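Long-range contact in type II secretion ATPase XpsE (Xanthomonas campestris, PDB 2D28), which is the cytoplasmic ATPase of a type II secretion system, represented here by its N-terminal domain: residues Leu64-Ala69 with Leu132-Arg137. The protein carries 1 engineered substitution. Sequence-based numbering, arbitrary orientation.
Sequences LPLVDA and LHVGLR
The imidazole of H133 is met obliquely by P65 and V67: CG of the proline ring lies 3.5 Å from H133 CD2, and CG2 of V67 lies 4.0 Å from the same ring atom and closer, at 3.8 Å, to H133 CB. With chi1 at 159°, V67 turns CG2 to the histidine while CG1 stands anti to the backbone N. P65 CG also rests on the L132 carbonyl oxygen.

The backbones form a single parallel beta bridge at L66 and V134. V134 N donates to P65 O (2.8 Å), and V67 N returns the bond to V134 O (2.9 Å), both nearly straight at 165°. The two bonds thus flank L66, whose CA makes a C-H···O contact with V134 O.

V134 CG2 packs on L64 CB at 3.7 Å, and L66 CD2 reaches V134 CB. A water accepts from L136 N and lies 2.6 Å from V67 O, to which it may donate; V67 O also accepts from W109 NE1.

The loop after helix 51-62 is thereby added beside strand 130-134, at the border of the mixed sheet of the MshEN domain; strand 105-110 pairs with H133 and G135, while L66 packs on helix 51-62 and L136 occupies the N-cap position, immediately before helix 137-147.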
loop_
_atom_site.group_PDB
_atom_site.type_symbol
_atom_site.label_atom_id
_atom_site.label_comp_id
_atom_site.label_asym_id
_atom_site.label_seq_id
_atom_site.Cartn_x
_atom_site.Cartn_y
_atom_site.Cartn_z
ATOM N N LEU A 64 -2.526 -10.905 -2.203
ATOM C CA LEU A 64 -2.457 -10.502 -0.821
ATOM C C LEU A 64 -3.865 -10.234 -0.331
ATOM O O LEU A 64 -4.738 -9.791 -1.103
ATOM C CB LEU A 64 -1.650 -9.189 -0.688
ATOM C CG LEU A 64 -0.122 -9.313 -0.844
ATOM C CD1 LEU A 64 0.472 -7.952 -1.014
ATOM C CD2 LEU A 64 0.553 -10.110 0.246
ATOM N N PRO A 65 -4.054 -10.399 0.963
ATOM C CA PRO A 65 -5.344 -10.097 1.576
ATOM C C PRO A 65 -5.612 -8.597 1.635
ATOM O O PRO A 65 -4.715 -7.789 1.693
ATOM C CB PRO A 65 -5.204 -10.673 2.981
ATOM C CG PRO A 65 -3.718 -10.476 3.278
ATOM C CD PRO A 65 -3.073 -10.839 1.972
ATOM N N LEU A 66 -6.886 -8.273 1.662
ATOM C CA LEU A 66 -7.397 -6.932 1.776
ATOM C C LEU A 66 -7.980 -6.775 3.192
ATOM O O LEU A 66 -8.629 -7.687 3.699
ATOM C CB LEU A 66 -8.500 -6.671 0.751
ATOM C CG LEU A 66 -8.090 -6.584 -0.702
ATOM C CD1 LEU A 66 -9.230 -6.915 -1.639
ATOM C CD2 LEU A 66 -7.572 -5.225 -1.002
ATOM N N VAL A 67 -7.667 -5.641 3.842
ATOM C CA VAL A 67 -8.098 -5.366 5.205
ATOM C C VAL A 67 -8.723 -3.976 5.193
ATOM O O VAL A 67 -8.277 -3.061 4.490
ATOM C CB VAL A 67 -6.948 -5.469 6.226
ATOM C CG1 VAL A 67 -7.257 -4.704 7.544
ATOM C CG2 VAL A 67 -6.579 -6.892 6.482
ATOM N N ASP A 68 -9.806 -3.833 5.941
ATOM C CA ASP A 68 -10.484 -2.562 5.999
ATOM C C ASP A 68 -10.591 -2.080 7.407
ATOM O O ASP A 68 -10.311 -2.819 8.342
ATOM C CB ASP A 68 -11.821 -2.606 5.297
ATOM C CG ASP A 68 -12.796 -3.560 5.931
ATOM O OD1 ASP A 68 -13.216 -3.360 7.071
ATOM O OD2 ASP A 68 -13.130 -4.573 5.360
ATOM N N ALA A 69 -11.024 -0.819 7.473
ATOM C CA ALA A 69 -11.083 -0.015 8.655
ATOM C C ALA A 69 -12.024 -0.548 9.751
ATOM O O ALA A 69 -11.810 -0.304 10.961
ATOM C CB ALA A 69 -11.466 1.447 8.200
ATOM N N LEU A 132 1.940 -8.826 4.836
ATOM C CA LEU A 132 1.385 -7.681 4.179
ATOM C C LEU A 132 -0.121 -7.791 3.991
ATOM O O LEU A 132 -0.624 -8.808 3.589
ATOM C CB LEU A 132 2.033 -7.461 2.821
ATOM C CG LEU A 132 3.556 -7.160 2.884
ATOM C CD1 LEU A 132 4.095 -7.044 1.450
ATOM C CD2 LEU A 132 3.768 -5.928 3.759
ATOM N N HIS A 133 -0.831 -6.701 4.302
ATOM C CA HIS A 133 -2.266 -6.609 4.085
ATOM C C HIS A 133 -2.575 -5.320 3.357
ATOM O O HIS A 133 -2.115 -4.228 3.785
ATOM C CB HIS A 133 -2.966 -6.561 5.436
ATOM C CG HIS A 133 -2.671 -7.726 6.333
ATOM N ND1 HIS A 133 -1.845 -7.639 7.423
ATOM C CD2 HIS A 133 -3.201 -8.963 6.381
ATOM C CE1 HIS A 133 -1.793 -8.821 8.031
ATOM N NE2 HIS A 133 -2.573 -9.653 7.382
ATOM N N VAL A 134 -3.272 -5.404 2.243
ATOM C CA VAL A 134 -3.514 -4.219 1.424
ATOM C C VAL A 134 -4.717 -3.445 2.039
ATOM O O VAL A 134 -5.748 -4.020 2.465
ATOM C CB VAL A 134 -3.801 -4.581 -0.058
ATOM C CG1 VAL A 134 -3.967 -3.326 -0.953
ATOM C CG2 VAL A 134 -2.754 -5.619 -0.611
ATOM N N GLY A 135 -4.561 -2.158 2.106
ATOM C CA GLY A 135 -5.608 -1.246 2.571
ATOM C C GLY A 135 -5.695 -0.011 1.686
ATOM O O GLY A 135 -4.769 0.370 0.947
ATOM N N LEU A 136 -6.886 0.573 1.679
ATOM C CA LEU A 136 -7.157 1.767 0.937
ATOM C C LEU A 136 -6.299 2.897 1.645
ATOM O O LEU A 136 -6.132 2.950 2.898
ATOM C CB LEU A 136 -8.663 2.129 0.932
ATOM C CG LEU A 136 -9.571 1.519 -0.162
ATOM C CD1 LEU A 136 -9.751 0.018 0.046
ATOM C CD2 LEU A 136 -10.937 2.255 -0.056
ATOM N N ARG A 137 -5.651 3.646 0.788
ATOM C CA ARG A 137 -4.695 4.648 1.176
ATOM C C ARG A 137 -5.225 5.536 2.311
ATOM O O ARG A 137 -4.534 5.770 3.308
ATOM C CB ARG A 137 -4.320 5.497 -0.033
ATOM C CG ARG A 137 -3.061 6.442 0.205
ATOM C CD ARG A 137 -2.659 7.258 -1.050
ATOM N NE ARG A 137 -2.533 6.300 -2.142
ATOM C CZ ARG A 137 -1.490 5.512 -2.325
ATOM N NH1 ARG A 137 -1.587 4.582 -3.232
ATOM N NH2 ARG A 137 -0.354 5.680 -1.629
HETATM O O HOH W 1 -8.930 -0.873 3.307
#